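Local coordinates for protein malate Synthase (Haloferax volcanii, PDB 3PUG) that catalyses the magnesium-dependent Claisen condensation of acetyl-CoA with glyoxylate and the hydrolysis of the malyl-CoA formed, giving malate for the glyoxylate cycle, at residues E3-R8 against A223-V228; F10-F15 against R38-P43; N50-A55 against H82-W87. All blocks are in the same frame, centred on the assembly; numbering follows the deposited sequence.

In the fold
All three contacts belong to one parallel (beta/alpha)8 barrel and are largely buried, but they serve different ends of it. Contacts 1 and 2 lie where strands 226-229 and 13-18 begin, share the sheet, touch each other through Val-228 and Phe-14, and are both reached by the second subunit. Contact 1 joins a partly exposed N-terminal arm to backbone carbonyls through arginines and a water; contact 2, nested inside its loop, is mostly apolar packing round a proline. Contact 3 sits nearest the chain centre, in loops that follow strands 45-49 and 80-81, where carboxylates, an arginine, metal and glyoxylate dominate, beside a little apolar packing.

Contact 1 of 3, residues E3-R8 against A223-V228; sequences ERRHDR and AGCVAV
Arg-4 runs past Gly-224 with their CA atoms 4.2 Å apart, an irregular N-terminal segment laid against the turn between helix 210-223 and strand 226-229, and the CA-H of Arg-4 points at Gly-224 O. Gly-224 ends that helix with positive phi in a Schellman motif, and the carbonyls at the end of the helix and in the turn accept bonds from Arg-4 and Arg-5. Arg-5 bends at its third torsion (chi3 -33°), which brings its guanidinium back to the helix end. There Arg-5 NH1 donates to Ala-223 O at 2.8 Å, fairly straight at 151° and in the plane of that carbonyl, while NH2 lies 3.7 Å from Cys-225 SG at the edge of the group. Arg-4 keeps an extended chain that crosses Val-226 at about a right angle, its CD 4.0 Å from Val-226 CG2. Arg-4 NE donates to Cys-225 O over 3.2 Å, approaching from above the carbonyl plane, 56° out of it, and not along a lone pair. A water fills the corner between the two backbones: it accepts from Arg-5 N at 3.0 Å, donates to Gly-224 O at 2.9 Å, and lies 2.8 Å from His-6 ND1 in the plane of the imidazole, tying three residues together. Arg-5 NE also bonds to Glu-181 O, and NH2 to Leu-183 O at the start of strand 183-188. Arg-8 reaches the other way, to Asp-404 of the second subunit and to Asp-44. The arm thus lies across the start of the barrel's seventh strand, 226-229, which pairs with strand 183-188, while Cys-225 packs on Ala-220 of helix 210-223 and on Leu-183 and Leu-186 of the adjacent strand.

Contact 2 of 3, residues F10-F15 against R38-P43; sequences FVRTFF and RGMQAP
The pyrrolidine of Pro-43 slants across the base of the Phe-15 side chain, so that the two meet at an angle and do not stack. Pro-43 CB and Phe-15 CB are 3.4 Å apart, and Pro-43 CG continues along the edge of the aromatic ring, 3.7 Å from Phe-15 CD2 and near the ring plane. The ring comes to this place because Phe-15 CG stands anti to the backbone N (chi1 172°), extending past the proline toward Val-264 of helix 261-269. Thr-13 approaches Pro-43 from another direction, its OG1 over the proline backbone, 3.1 Å from Pro-43 CA. The hydroxyl is hydrogen-bonded to Asp-44 N, next after the proline, and to Asn-268 OD1. Thr-13 and Phe-15 are two residues apart on strand 13-18, the first strand of the (beta/alpha)8 barrel, and both point at the loop that leads from helix 29-34 into the second strand, 45-49; Pro-43 lies near the end of that beta-alpha-beta crossover, with Asp-44 between it and the new strand, which pairs through Val-45 with Thr-13 and Phe-15. Upstream the loop makes a short 3-10 turn at 40-41, held by Ala-42 N to Gly-39 O at 2.8 Å. Here Met-40 brings SD to the edge of the Arg-12 guanidinium, 4.5 Å from NH1, a loose approach. Arg-12 is held chiefly by a salt bridge from NE to Asp-44 OD2, and its NH2 donates to Gln-412 of the second subunit.

Contact 3 of 3, residues N50-A55 against H82-W87; sequences NEDATA and HPRMVW. With K (potassium ion), chain J; GLV (glyoxylic acid), chain B.
Glu-51 OE1 hangs over the centre of the Arg-84 guanidinium, 3.2 Å from CZ, and also accepts a hydrogen bond from a water at 3.0 Å. The carboxylate and guanidinium planes are 57° apart and no N-H points at the oxygen, so this salt bridge rests on charge alone. With one face covered by Glu-51, Arg-84 works through its edge. The Arg-84 chain, bent at chi3 (68°), sends NH1 to glyoxylate O1 in a nearly straight bond of 2.9 Å (163°), while a water bridges NH2 to Asp-52 OD2. Asp-49, through its salt bridge to NE, helps to position the guanidinium from its NE end. The other oxygen of Glu-51, OE2, binds the potassium ion at 2.9 Å; both carboxylate oxygens of Asp-52 bind it too, with Glu-123, Asp-192 and the water that bonds to Glu-51 OE1. Nearer the backbone, Glu-51 CG packs on Val-86 CG1 at 3.9 Å, and Asn-50 N makes a weak bond of 3.2 Å to Arg-84 O. A leucine in place of Arg-84 would probably leave glyoxylate O1 without this donor and would remove the positive group beneath Glu-51 OE1. Asp-52 is a magnesium ligand in this barrel-mouth active site, and O1 is the aldehyde oxygen of glyoxylate, so the arginine's bond is consistent with polarising that carbonyl for attack by acetyl-CoA.

Contact 1 of 3, residues E3-R8 against A223-V228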
loop_
_atom_site.group_PDB
_atom_site.type_symbol
_atom_site.label_atom_id
_atom_site.label_comp_id
_atom_site.label_asym_id
_atom_site.label_seq_id
_atom_site.Cartn_x
_atom_site.Cartn_y
_atom_site.Cartn_z
ATOM N N GLU A 3 -14.815 9.873 13.944
ATOM C CA GLU A 3 -14.525 11.169 14.542
ATOM C C GLU A 3 -13.407 11.207 15.569
ATOM O O GLU A 3 -13.184 10.271 16.353
ATOM C CB GLU A 3 -15.790 11.812 15.099
ATOM C CG GLU A 3 -16.446 12.651 14.027
ATOM C CD GLU A 3 -17.897 12.895 14.338
ATOM O OE1 GLU A 3 -18.336 12.479 15.436
ATOM O OE2 GLU A 3 -18.583 13.505 13.487
ATOM N N ARG A 4 -12.726 12.348 15.528
ATOM C CA ARG A 4 -11.592 12.636 16.383
ATOM C C ARG A 4 -12.000 13.017 17.802
ATOM O O ARG A 4 -12.966 13.753 18.039
ATOM C CB ARG A 4 -10.769 13.727 15.711
ATOM C CG ARG A 4 -10.126 13.184 14.471
ATOM C CD ARG A 4 -9.569 14.255 13.593
ATOM N NE ARG A 4 -9.001 13.515 12.474
ATOM C CZ ARG A 4 -9.631 13.255 11.333
ATOM N NH1 ARG A 4 -10.854 13.744 11.131
ATOM N NH2 ARG A 4 -9.001 12.549 10.392
ATOM N N ARG A 5 -11.252 12.485 18.760
ATOM C CA ARG A 5 -11.672 12.593 20.144
ATOM C C ARG A 5 -10.929 13.697 20.881
ATOM O O ARG A 5 -10.988 13.788 22.099
ATOM C CB ARG A 5 -11.486 11.232 20.819
ATOM C CG ARG A 5 -12.516 10.203 20.377
ATOM C CD ARG A 5 -12.015 8.760 20.466
ATOM N NE ARG A 5 -10.584 8.584 20.196
ATOM C CZ ARG A 5 -10.056 8.309 19.009
ATOM N NH1 ARG A 5 -10.831 8.170 17.956
ATOM N NH2 ARG A 5 -8.751 8.170 18.856
ATOM N N HIS A 6 -10.200 14.535 20.162
ATOM C CA HIS A 6 -9.245 15.408 20.843
ATOM C C HIS A 6 -9.512 16.900 20.594
ATOM O O HIS A 6 -10.238 17.243 19.640
ATOM C CB HIS A 6 -7.801 14.891 20.631
ATOM C CG HIS A 6 -7.541 13.649 21.429
ATOM N ND1 HIS A 6 -7.809 12.385 20.948
ATOM C CD2 HIS A 6 -7.213 13.488 22.734
ATOM C CE1 HIS A 6 -7.634 11.501 21.915
ATOM N NE2 HIS A 6 -7.252 12.140 23.006
ATOM N N ASP A 7 -8.987 17.771 21.461
ATOM C CA ASP A 7 -9.237 19.214 21.249
ATOM C C ASP A 7 -8.735 19.706 19.881
ATOM O O ASP A 7 -9.413 20.551 19.284
ATOM C CB ASP A 7 -8.698 20.140 22.364
ATOM C CG ASP A 7 -9.408 19.946 23.714
ATOM O OD1 ASP A 7 -10.558 19.424 23.738
ATOM O OD2 ASP A 7 -8.784 20.321 24.743
ATOM N N ARG A 8 -7.590 19.186 19.404
ATOM C CA ARG A 8 -6.964 19.671 18.193
ATOM C C ARG A 8 -7.470 18.748 17.115
ATOM O O ARG A 8 -7.195 17.551 17.122
ATOM C CB ARG A 8 -5.446 19.652 18.259
ATOM C CG ARG A 8 -4.704 20.927 18.679
ATOM C CD ARG A 8 -5.408 22.260 18.403
ATOM N NE ARG A 8 -5.331 22.677 17.007
ATOM C CZ ARG A 8 -4.264 23.230 16.432
ATOM N NH1 ARG A 8 -3.129 23.441 17.082
ATOM N NH2 ARG A 8 -4.320 23.558 15.160
ATOM N N ALA A 223 -9.606 5.667 12.205
ATOM C CA ALA A 223 -9.697 5.458 13.657
ATOM C C ALA A 223 -9.920 6.754 14.427
ATOM O O ALA A 223 -10.029 6.738 15.641
ATOM C CB ALA A 223 -8.492 4.765 14.161
ATOM N N GLY A 224 -10.024 7.874 13.727
ATOM C CA GLY A 224 -10.302 9.146 14.371
ATOM C C GLY A 224 -9.075 9.675 15.088
ATOM O O GLY A 224 -9.176 10.163 16.217
ATOM N N CYS A 225 -7.913 9.507 14.462
ATOM C CA CYS A 225 -6.666 10.068 14.963
ATOM C C CYS A 225 -6.189 11.050 13.931
ATOM O O CYS A 225 -6.838 11.192 12.889
ATOM C CB CYS A 225 -5.585 9.017 15.139
ATOM S SG CYS A 225 -6.038 7.813 16.344
ATOM N N VAL A 226 -5.083 11.728 14.232
ATOM C CA VAL A 226 -4.506 12.702 13.316
ATOM C C VAL A 226 -3.164 12.187 12.834
ATOM O O VAL A 226 -2.313 11.849 13.633
ATOM C CB VAL A 226 -4.329 14.061 14.060
ATOM C CG1 VAL A 226 -3.594 15.068 13.175
ATOM C CG2 VAL A 226 -5.665 14.550 14.461
ATOM N N ALA A 227 -2.944 12.127 11.541
ATOM C CA ALA A 227 -1.659 11.644 11.009
ATOM C C ALA A 227 -0.602 12.746 10.903
ATOM O O ALA A 227 -0.918 13.856 10.475
ATOM C CB ALA A 227 -1.864 10.985 9.626
ATOM N N VAL A 228 0.653 12.445 11.236
ATOM C CA VAL A 228 1.780 13.381 11.157
ATOM C C VAL A 228 2.973 12.616 10.570
ATOM O O VAL A 228 3.041 11.401 10.714
ATOM C CB VAL A 228 2.150 13.915 12.579
ATOM C CG1 VAL A 228 3.292 14.907 12.475
ATOM C CG2 VAL A 228 0.961 14.526 13.304
HETATM O O HOH W 1 -8.302 12.165 18.185
#

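Contact 2 of 3, residues F10-F15 against R38-P43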
loop_
_atom_site.group_PDB
_atom_site.type_symbol
_atom_site.label_atom_id
_atom_site.label_comp_id
_atom_site.label_asym_id
_atom_site.label_seq_id
_atom_site.Cartn_x
_atom_site.Cartn_y
_atom_site.Cartn_z
ATOM N N PHE A 10 -6.729 19.413 13.922
ATOM C CA PHE A 10 -5.531 19.321 13.069
ATOM C C PHE A 10 -4.255 19.704 13.823
ATOM O O PHE A 10 -4.327 20.449 14.797
ATOM C CB PHE A 10 -5.575 20.330 11.926
ATOM C CG PHE A 10 -6.702 20.142 10.961
ATOM C CD1 PHE A 10 -6.508 19.431 9.781
ATOM C CD2 PHE A 10 -7.959 20.691 11.206
ATOM C CE1 PHE A 10 -7.543 19.289 8.843
ATOM C CE2 PHE A 10 -8.989 20.539 10.286
ATOM C CZ PHE A 10 -8.784 19.848 9.089
ATOM N N VAL A 11 -3.078 19.307 13.347
ATOM C CA VAL A 11 -1.837 19.572 14.049
ATOM C C VAL A 11 -0.873 19.664 12.895
ATOM O O VAL A 11 -0.752 18.682 12.200
ATOM C CB VAL A 11 -1.406 18.372 14.905
ATOM C CG1 VAL A 11 0.101 18.322 15.113
ATOM C CG2 VAL A 11 -2.126 18.367 16.214
ATOM N N ARG A 12 -0.216 20.806 12.671
ATOM C CA ARG A 12 0.635 21.069 11.517
ATOM C C ARG A 12 2.076 20.788 11.866
ATOM O O ARG A 12 2.836 20.273 11.043
ATOM C CB ARG A 12 0.552 22.540 11.109
ATOM C CG ARG A 12 -0.850 23.018 10.736
ATOM C CD ARG A 12 -1.032 24.528 10.795
ATOM N NE ARG A 12 -1.006 24.968 12.169
ATOM C CZ ARG A 12 -0.712 26.213 12.533
ATOM N NH1 ARG A 12 -0.457 27.125 11.603
ATOM N NH2 ARG A 12 -0.680 26.559 13.807
ATOM N N THR A 13 2.418 21.120 13.106
ATOM C CA THR A 13 3.768 21.039 13.641
ATOM C C THR A 13 3.902 20.217 14.919
ATOM O O THR A 13 3.164 20.360 15.913
ATOM C CB THR A 13 4.375 22.477 13.851
ATOM O OG1 THR A 13 3.416 23.372 14.446
ATOM C CG2 THR A 13 4.744 23.045 12.524
ATOM N N PHE A 14 4.934 19.385 14.902
ATOM C CA PHE A 14 5.165 18.438 16.002
ATOM C C PHE A 14 6.650 18.640 16.207
ATOM O O PHE A 14 7.470 18.147 15.413
ATOM C CB PHE A 14 4.778 17.013 15.515
ATOM C CG PHE A 14 5.126 15.875 16.457
ATOM C CD1 PHE A 14 4.183 15.383 17.347
ATOM C CD2 PHE A 14 6.334 15.190 16.342
ATOM C CE1 PHE A 14 4.474 14.313 18.194
ATOM C CE2 PHE A 14 6.663 14.088 17.181
ATOM C CZ PHE A 14 5.731 13.674 18.126
ATOM N N PHE A 15 6.985 19.434 17.214
ATOM C CA PHE A 15 8.352 19.938 17.365
ATOM C C PHE A 15 9.091 19.308 18.539
ATOM O O PHE A 15 8.664 19.337 19.687
ATOM C CB PHE A 15 8.260 21.464 17.480
ATOM C CG PHE A 15 9.568 22.169 17.830
ATOM C CD1 PHE A 15 10.726 21.939 17.120
ATOM C CD2 PHE A 15 9.597 23.127 18.839
ATOM C CE1 PHE A 15 11.886 22.572 17.461
ATOM C CE2 PHE A 15 10.764 23.799 19.168
ATOM C CZ PHE A 15 11.906 23.525 18.479
ATOM N N ARG A 38 6.437 31.793 20.445
ATOM C CA ARG A 38 5.065 32.294 20.330
ATOM C C ARG A 38 4.790 32.453 18.837
ATOM O O ARG A 38 5.717 32.350 18.024
ATOM C CB ARG A 38 4.878 33.601 21.129
ATOM C CG ARG A 38 5.252 33.449 22.632
ATOM C CD ARG A 38 4.161 32.660 23.373
ATOM N NE ARG A 38 4.291 32.537 24.819
ATOM C CZ ARG A 38 5.151 31.744 25.453
ATOM N NH1 ARG A 38 6.018 30.963 24.801
ATOM N NH2 ARG A 38 5.152 31.733 26.780
ATOM N N GLY A 39 3.533 32.645 18.456
ATOM C CA GLY A 39 3.196 32.819 17.051
ATOM C C GLY A 39 3.614 31.679 16.136
ATOM O O GLY A 39 3.655 30.505 16.535
ATOM N N MET A 40 3.931 32.035 14.897
ATOM C CA MET A 40 4.265 31.057 13.878
ATOM C C MET A 40 5.533 30.287 14.195
ATOM O O MET A 40 5.771 29.247 13.592
ATOM C CB MET A 40 4.342 31.715 12.494
ATOM C CG MET A 40 3.001 32.310 12.053
ATOM S SD MET A 40 1.771 31.031 11.678
ATOM C CE MET A 40 2.451 30.610 10.070
ATOM N N GLN A 41 6.335 30.757 15.141
ATOM C CA GLN A 41 7.498 29.968 15.579
ATOM C C GLN A 41 7.143 28.887 16.624
ATOM O O GLN A 41 8.032 28.107 17.030
ATOM C CB GLN A 41 8.632 30.845 16.155
ATOM C CG GLN A 41 9.098 32.100 15.366
ATOM C CD GLN A 41 10.484 32.580 15.821
ATOM O OE1 GLN A 41 10.658 33.029 16.966
ATOM N NE2 GLN A 41 11.490 32.411 14.948
ATOM N N ALA A 42 5.882 28.870 17.077
ATOM C CA ALA A 42 5.423 27.837 18.040
ATOM C C ALA A 42 4.707 26.611 17.415
ATOM O O ALA A 42 3.806 26.728 16.581
ATOM C CB ALA A 42 4.590 28.448 19.142
ATOM N N PRO A 43 5.089 25.401 17.839
ATOM C CA PRO A 43 4.401 24.252 17.205
ATOM C C PRO A 43 2.995 24.069 17.774
ATOM O O PRO A 43 2.725 24.473 18.926
ATOM C CB PRO A 43 5.315 23.076 17.536
ATOM C CG PRO A 43 5.869 23.464 18.937
ATOM C CD PRO A 43 5.923 25.004 18.989
#

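Contact 3 of 3, residues N50-A55 against H82-W87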
loop_
_atom_site.group_PDB
_atom_site.type_symbol
_atom_site.label_atom_id
_atom_site.label_comp_id
_atom_site.label_asym_id
_atom_site.label_seq_id
_atom_site.Cartn_x
_atom_site.Cartn_y
_atom_site.Cartn_z
ATOM N N ASN A 50 12.403 13.186 25.810
ATOM C CA ASN A 50 13.303 12.326 26.553
ATOM C C ASN A 50 13.775 11.046 25.844
ATOM O O ASN A 50 14.423 10.170 26.480
ATOM C CB ASN A 50 12.636 11.911 27.858
ATOM C CG ASN A 50 13.603 11.938 29.016
ATOM O OD1 ASN A 50 14.533 12.722 28.984
ATOM N ND2 ASN A 50 13.418 11.092 30.016
ATOM N N GLU A 51 13.458 10.880 24.560
ATOM C CA GLU A 51 13.995 9.691 23.880
ATOM C C GLU A 51 15.179 9.970 22.944
ATOM O O GLU A 51 16.323 10.049 23.387
ATOM C CB GLU A 51 12.913 8.872 23.165
ATOM C CG GLU A 51 13.357 7.456 22.843
ATOM C CD GLU A 51 13.089 7.079 21.390
ATOM O OE1 GLU A 51 13.113 7.985 20.542
ATOM O OE2 GLU A 51 12.887 5.897 21.043
ATOM N N ASP A 52 14.938 10.108 21.650
ATOM C CA ASP A 52 16.096 10.083 20.798
ATOM C C ASP A 52 16.853 11.372 20.850
ATOM O O ASP A 52 18.063 11.296 20.705
ATOM C CB ASP A 52 15.802 9.679 19.355
ATOM C CG ASP A 52 15.772 8.172 19.171
ATOM O OD1 ASP A 52 16.256 7.420 20.062
ATOM O OD2 ASP A 52 15.216 7.770 18.126
ATOM N N ALA A 53 16.177 12.510 21.028
ATOM C CA ALA A 53 16.877 13.809 21.106
ATOM C C ALA A 53 17.926 13.870 22.205
ATOM O O ALA A 53 18.782 14.742 22.150
ATOM C CB ALA A 53 15.907 15.020 21.321
ATOM N N THR A 54 17.824 12.999 23.204
ATOM C CA THR A 54 18.555 13.117 24.444
ATOM C C THR A 54 19.476 11.941 24.630
ATOM O O THR A 54 19.053 10.797 24.484
ATOM C CB THR A 54 17.580 13.129 25.595
ATOM O OG1 THR A 54 17.087 14.453 25.715
ATOM C CG2 THR A 54 18.242 12.828 26.911
ATOM N N ALA A 55 20.731 12.204 24.968
ATOM C CA ALA A 55 21.650 11.108 25.246
ATOM C C ALA A 55 21.039 10.248 26.366
ATOM O O ALA A 55 20.377 10.799 27.249
ATOM C CB ALA A 55 22.987 11.662 25.647
ATOM N N HIS A 82 3.271 17.614 24.844
ATOM C CA HIS A 82 3.191 16.142 24.888
ATOM C C HIS A 82 4.586 15.546 24.943
ATOM O O HIS A 82 5.094 15.135 23.885
ATOM C CB HIS A 82 2.569 15.578 23.598
ATOM C CG HIS A 82 1.141 15.968 23.354
ATOM N ND1 HIS A 82 0.078 15.128 23.614
ATOM C CD2 HIS A 82 0.595 17.107 22.852
ATOM C CE1 HIS A 82 -1.054 15.724 23.286
ATOM N NE2 HIS A 82 -0.770 16.935 22.842
ATOM N N PRO A 83 5.243 15.473 26.111
ATOM C CA PRO A 83 6.605 14.916 26.058
ATOM C C PRO A 83 6.671 13.457 25.565
ATOM O O PRO A 83 5.755 12.682 25.854
ATOM C CB PRO A 83 7.086 14.953 27.509
ATOM C CG PRO A 83 6.052 15.631 28.297
ATOM C CD PRO A 83 4.813 15.829 27.469
ATOM N N ARG A 84 7.756 13.078 24.884
ATOM C CA ARG A 84 8.041 11.733 24.418
ATOM C C ARG A 84 8.762 10.854 25.437
ATOM O O ARG A 84 9.892 11.197 25.814
ATOM C CB ARG A 84 8.898 11.799 23.141
ATOM C CG ARG A 84 9.174 10.360 22.582
ATOM C CD ARG A 84 9.508 10.131 21.095
ATOM N NE ARG A 84 10.780 10.650 20.618
ATOM C CZ ARG A 84 11.287 10.364 19.425
ATOM N NH1 ARG A 84 10.664 9.495 18.652
ATOM N NH2 ARG A 84 12.427 10.882 18.998
ATOM N N MET A 85 8.209 9.688 25.819
ATOM C CA MET A 85 8.873 8.785 26.777
ATOM C C MET A 85 9.785 7.784 26.068
ATOM O O MET A 85 9.829 7.786 24.840
ATOM C CB MET A 85 7.841 8.102 27.662
ATOM C CG MET A 85 7.121 9.135 28.510
ATOM S SD MET A 85 8.158 10.127 29.648
ATOM C CE MET A 85 8.743 11.493 28.675
ATOM N N VAL A 86 10.551 6.971 26.788
ATOM C CA VAL A 86 11.258 5.931 26.099
ATOM C C VAL A 86 10.239 4.802 26.041
ATOM O O VAL A 86 9.271 4.816 26.826
ATOM C CB VAL A 86 12.571 5.444 26.851
ATOM C CG1 VAL A 86 13.671 6.423 26.632
ATOM C CG2 VAL A 86 12.372 5.073 28.369
ATOM N N TRP A 87 10.495 3.809 25.178
ATOM C CA TRP A 87 9.593 2.652 25.044
ATOM C C TRP A 87 10.201 1.681 24.034
ATOM O O TRP A 87 10.956 2.046 23.120
ATOM C CB TRP A 87 8.190 3.095 24.573
ATOM C CG TRP A 87 7.218 1.998 24.425
ATOM C CD1 TRP A 87 6.998 1.243 23.318
ATOM C CD2 TRP A 87 6.326 1.492 25.432
ATOM N NE1 TRP A 87 6.082 0.240 23.574
ATOM C CE2 TRP A 87 5.628 0.389 24.857
ATOM C CE3 TRP A 87 6.073 1.850 26.757
ATOM C CZ2 TRP A 87 4.678 -0.342 25.550
ATOM C CZ3 TRP A 87 5.170 1.127 27.450
ATOM C CH2 TRP A 87 4.465 0.036 26.840
HETATM K K K J . 14.651 5.049 18.856
HETATM C C1 GLV B . 11.489 8.881 15.050
HETATM O O1 GLV B . 11.606 8.309 16.124
HETATM C C2 GLV B . 12.049 8.194 13.879
HETATM O O2 GLV B . 12.024 8.654 12.763
HETATM O O3 GLV B . 12.672 7.036 14.016
HETATM O O HOH W 2 11.350 8.501 29.273
HETATM O O HOH W 3 12.836 3.991 22.956
HETATM O O HOH W 4 12.419 6.252 18.170
HETATM O O HOH W 5 13.800 9.889 16.341
#